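Local coordinates for Cj0977 (Campylobacter jejuni, PDB 3BNV), which is of unknown biochemical function but is a sigma28-regulated, nonflagellar virulence protein of Campylobacter jejuni with a hot-dog fold, at residues E24-T33 against Y76-S87. Numbering follows the deposited sequence.
Sequences ELLTCPELNT and YVAQASINKEFS
One face of the Tyr76 ring is covered by Leu31, whose CD1 makes a CH-pi contact 3.7 Å from the ring centroid. The methyl is displaced from the ring centre toward CD2. Cys28 CB comes to the ring obliquely, 4.0 Å from Tyr76 CE2, and Thr33 CG2 lies near the hydroxyl. Tyr76 belongs to helix 67-82, the long helix that the sheet wraps in this hot-dog fold. With CG anti to the backbone N (chi1 -175°), the ring reaches toward the loop 24-33, which joins helix 15-22 to helix 33-36. Val77 and Ser81 point away from the loop and pack on the beta-sheet, while Tyr76 and Ala80 also touch Ile39 of the edge strand 38-43. Phe66 of the second subunit also packs on Cys28, Leu31 and Gln79, placing this end of the contact at the dimer interface.

The Gln79 amide sits between the loop and the strand that follows the helix. Its NE2 is 3.4 Å from Cys28 SG. Its OE1 accepts a hydrogen bond in the carbonyl plane from Ser87 OG, at 2.7 Å, which helps fix the turn of the amide. Thr27 crosses Gln79 at about a right angle, and its CG2 rests over Ala80.

Just past the helix, Asn83 has positive phi, and its amide binds the loop backbone through both ends. ND2 donates to Glu24 O at 3.0 Å. This acceptor lies in the Asn83 amide plane, but ND2 stands above the Glu24 carbonyl plane. Leu26 N donates to a lone pair of Asn83 OD1 at 2.7 Å, nearly straight at 175°.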
loop_
_atom_site.group_PDB
_atom_site.type_symbol
_atom_site.label_atom_id
_atom_site.label_comp_id
_atom_site.label_asym_id
_atom_site.label_seq_id
_atom_site.Cartn_x
_atom_site.Cartn_y
_atom_site.Cartn_z
ATOM N N GLU A 24 -14.761 18.392 4.465
ATOM C CA GLU A 24 -15.752 17.306 4.487
ATOM C C GLU A 24 -15.179 15.941 4.867
ATOM O O GLU A 24 -15.918 15.048 5.261
ATOM C CB GLU A 24 -16.436 17.160 3.121
ATOM C CG GLU A 24 -17.641 18.059 2.888
ATOM C CD GLU A 24 -17.850 18.365 1.402
ATOM O OE1 GLU A 24 -18.203 17.435 0.649
ATOM O OE2 GLU A 24 -17.656 19.533 0.988
ATOM N N LEU A 25 -13.871 15.764 4.714
ATOM C CA LEU A 25 -13.273 14.450 4.887
ATOM C C LEU A 25 -13.221 14.067 6.363
ATOM O O LEU A 25 -12.599 14.751 7.171
ATOM C CB LEU A 25 -11.873 14.430 4.268
ATOM C CG LEU A 25 -11.527 13.298 3.306
ATOM C CD1 LEU A 25 -11.690 12.009 4.008
ATOM C CD2 LEU A 25 -12.476 13.327 2.139
ATOM N N LEU A 26 -13.887 12.971 6.709
ATOM C CA LEU A 26 -13.884 12.463 8.082
ATOM C C LEU A 26 -12.871 11.336 8.243
ATOM O O LEU A 26 -12.439 11.039 9.356
ATOM C CB LEU A 26 -15.283 11.978 8.503
ATOM C CG LEU A 26 -16.393 13.008 8.769
ATOM C CD1 LEU A 26 -17.781 12.380 8.815
ATOM C CD2 LEU A 26 -16.126 13.762 10.056
ATOM N N THR A 27 -12.495 10.716 7.129
ATOM C CA THR A 27 -11.649 9.527 7.154
ATOM C C THR A 27 -10.170 9.862 7.114
ATOM O O THR A 27 -9.768 10.806 6.464
ATOM C CB THR A 27 -11.971 8.592 5.959
ATOM O OG1 THR A 27 -11.323 7.322 6.126
ATOM C CG2 THR A 27 -11.502 9.204 4.678
ATOM N N CYS A 28 -9.351 9.085 7.803
ATOM C CA CYS A 28 -7.896 9.271 7.743
ATOM C C CYS A 28 -7.447 10.725 7.910
ATOM O O CYS A 28 -6.652 11.234 7.121
ATOM C CB CYS A 28 -7.345 8.679 6.438
ATOM S SG CYS A 28 -7.843 6.937 6.179
ATOM N N PRO A 29 -7.925 11.389 8.968
ATOM C CA PRO A 29 -7.665 12.821 9.092
ATOM C C PRO A 29 -6.180 13.126 9.177
ATOM O O PRO A 29 -5.754 14.262 8.902
ATOM C CB PRO A 29 -8.339 13.187 10.420
ATOM C CG PRO A 29 -8.511 11.879 11.144
ATOM C CD PRO A 29 -8.679 10.839 10.107
ATOM N N GLU A 30 -5.392 12.125 9.554
ATOM C CA GLU A 30 -4.014 12.383 9.942
ATOM C C GLU A 30 -3.041 11.820 8.934
ATOM O O GLU A 30 -1.837 11.884 9.126
ATOM C CB GLU A 30 -3.780 11.764 11.314
ATOM C CG GLU A 30 -2.631 12.353 12.036
ATOM C CD GLU A 30 -2.971 13.684 12.665
ATOM O OE1 GLU A 30 -3.924 14.348 12.198
ATOM O OE2 GLU A 30 -2.281 14.058 13.634
ATOM N N LEU A 31 -3.577 11.265 7.859
ATOM C CA LEU A 31 -2.764 10.558 6.877
ATOM C C LEU A 31 -1.788 11.497 6.189
ATOM O O LEU A 31 -2.125 12.630 5.870
ATOM C CB LEU A 31 -3.668 9.936 5.822
ATOM C CG LEU A 31 -3.324 8.558 5.260
ATOM C CD1 LEU A 31 -3.972 8.425 3.878
ATOM C CD2 LEU A 31 -1.837 8.291 5.198
ATOM N N ASN A 32 -0.581 11.024 5.943
ATOM C CA ASN A 32 0.361 11.814 5.172
ATOM C C ASN A 32 0.025 11.915 3.670
ATOM O O ASN A 32 0.309 11.011 2.882
ATOM C CB ASN A 32 1.763 11.301 5.358
ATOM C CG ASN A 32 2.743 12.190 4.720
ATOM O OD1 ASN A 32 3.922 12.149 5.008
ATOM N ND2 ASN A 32 2.254 13.056 3.861
ATOM N N THR A 33 -0.553 13.042 3.272
ATOM C CA THR A 33 -1.093 13.175 1.930
ATOM C C THR A 33 0.008 13.226 0.868
ATOM O O THR A 33 -0.288 13.186 -0.343
ATOM C CB THR A 33 -2.010 14.430 1.766
ATOM O OG1 THR A 33 -1.262 15.620 1.987
ATOM C CG2 THR A 33 -3.149 14.415 2.752
ATOM N N TYR A 76 -6.603 5.058 0.139
ATOM C CA TYR A 76 -7.092 6.337 0.628
ATOM C C TYR A 76 -8.381 6.765 -0.097
ATOM O O TYR A 76 -9.398 7.020 0.539
ATOM C CB TYR A 76 -5.957 7.347 0.549
ATOM C CG TYR A 76 -6.200 8.721 1.104
ATOM C CD1 TYR A 76 -5.649 9.821 0.490
ATOM C CD2 TYR A 76 -6.926 8.920 2.246
ATOM C CE1 TYR A 76 -5.837 11.093 0.992
ATOM C CE2 TYR A 76 -7.131 10.205 2.754
ATOM C CZ TYR A 76 -6.585 11.282 2.121
ATOM O OH TYR A 76 -6.764 12.560 2.605
ATOM N N VAL A 77 -8.366 6.820 -1.416
ATOM C CA VAL A 77 -9.562 7.243 -2.142
ATOM C C VAL A 77 -10.761 6.263 -1.959
ATOM O O VAL A 77 -11.915 6.681 -1.949
ATOM C CB VAL A 77 -9.282 7.557 -3.626
ATOM C CG1 VAL A 77 -9.202 6.301 -4.448
ATOM C CG2 VAL A 77 -10.355 8.398 -4.178
ATOM N N ALA A 78 -10.507 4.973 -1.789
ATOM C CA ALA A 78 -11.603 4.059 -1.431
ATOM C C ALA A 78 -12.278 4.492 -0.140
ATOM O O ALA A 78 -13.503 4.573 -0.056
ATOM C CB ALA A 78 -11.110 2.635 -1.264
ATOM N N GLN A 79 -11.486 4.744 0.894
ATOM C CA GLN A 79 -12.081 5.178 2.138
ATOM C C GLN A 79 -12.753 6.521 1.984
ATOM O O GLN A 79 -13.789 6.748 2.572
ATOM C CB GLN A 79 -11.065 5.220 3.266
ATOM C CG GLN A 79 -10.490 3.862 3.625
ATOM C CD GLN A 79 -9.902 3.867 5.005
ATOM O OE1 GLN A 79 -10.631 3.957 5.982
ATOM N NE2 GLN A 79 -8.588 3.796 5.104
ATOM N N ALA A 80 -12.205 7.415 1.166
ATOM C CA ALA A 80 -12.855 8.706 0.993
ATOM C C ALA A 80 -14.227 8.582 0.329
ATOM O O ALA A 80 -15.097 9.415 0.550
ATOM C CB ALA A 80 -11.992 9.622 0.233
ATOM N N SER A 81 -14.420 7.541 -0.469
ATOM C CA SER A 81 -15.687 7.332 -1.163
ATOM C C SER A 81 -16.813 6.971 -0.210
ATOM O O SER A 81 -17.967 7.128 -0.543
ATOM C CB SER A 81 -15.555 6.223 -2.202
ATOM O OG SER A 81 -15.451 4.963 -1.569
ATOM N N ILE A 82 -16.466 6.447 0.961
ATOM C CA ILE A 82 -17.438 6.119 1.994
ATOM C C ILE A 82 -17.503 7.237 3.024
ATOM O O ILE A 82 -18.558 7.557 3.538
ATOM C CB ILE A 82 -16.999 4.851 2.737
ATOM C CG1 ILE A 82 -16.909 3.704 1.741
ATOM C CG2 ILE A 82 -17.967 4.540 3.912
ATOM C CD1 ILE A 82 -18.061 3.720 0.759
ATOM N N ASN A 83 -16.349 7.813 3.338
ATOM C CA ASN A 83 -16.255 8.976 4.223
ATOM C C ASN A 83 -16.876 8.814 5.610
ATOM O O ASN A 83 -17.617 9.674 6.074
ATOM C CB ASN A 83 -16.844 10.236 3.578
ATOM C CG ASN A 83 -16.351 11.501 4.256
ATOM O OD1 ASN A 83 -15.307 11.490 4.896
ATOM N ND2 ASN A 83 -17.082 12.586 4.111
ATOM N N LYS A 84 -16.567 7.719 6.271
ATOM C CA LYS A 84 -16.997 7.528 7.640
ATOM C C LYS A 84 -15.848 7.849 8.580
ATOM O O LYS A 84 -14.686 7.624 8.256
ATOM C CB LYS A 84 -17.444 6.091 7.851
ATOM C CG LYS A 84 -18.741 5.760 7.155
ATOM C CD LYS A 84 -19.935 6.090 8.006
ATOM C CE LYS A 84 -21.224 5.984 7.233
ATOM N NZ LYS A 84 -22.354 6.354 8.129
ATOM N N GLU A 85 -16.162 8.380 9.751
ATOM C CA GLU A 85 -15.106 8.773 10.657
ATOM C C GLU A 85 -14.300 7.576 11.125
ATOM O O GLU A 85 -13.100 7.665 11.285
ATOM C CB GLU A 85 -15.657 9.519 11.860
ATOM C CG GLU A 85 -14.568 9.973 12.807
ATOM C CD GLU A 85 -15.086 10.891 13.858
ATOM O OE1 GLU A 85 -14.263 11.597 14.490
ATOM O OE2 GLU A 85 -16.326 10.903 14.046
ATOM N N PHE A 86 -14.963 6.457 11.363
ATOM C CA PHE A 86 -14.284 5.270 11.856
ATOM C C PHE A 86 -14.404 4.112 10.868
ATOM O O PHE A 86 -15.398 3.404 10.854
ATOM C CB PHE A 86 -14.854 4.842 13.215
ATOM C CG PHE A 86 -14.901 5.939 14.240
ATOM C CD1 PHE A 86 -16.119 6.341 14.786
ATOM C CD2 PHE A 86 -13.732 6.540 14.694
ATOM C CE1 PHE A 86 -16.178 7.336 15.752
ATOM C CE2 PHE A 86 -13.774 7.531 15.648
ATOM C CZ PHE A 86 -15.000 7.939 16.184
ATOM N N SER A 87 -13.381 3.908 10.054
ATOM C CA SER A 87 -13.410 2.834 9.086
ATOM C C SER A 87 -12.020 2.265 8.891
ATOM O O SER A 87 -11.019 2.899 9.222
ATOM C CB SER A 87 -13.968 3.316 7.753
ATOM O OG SER A 87 -13.038 4.155 7.126
#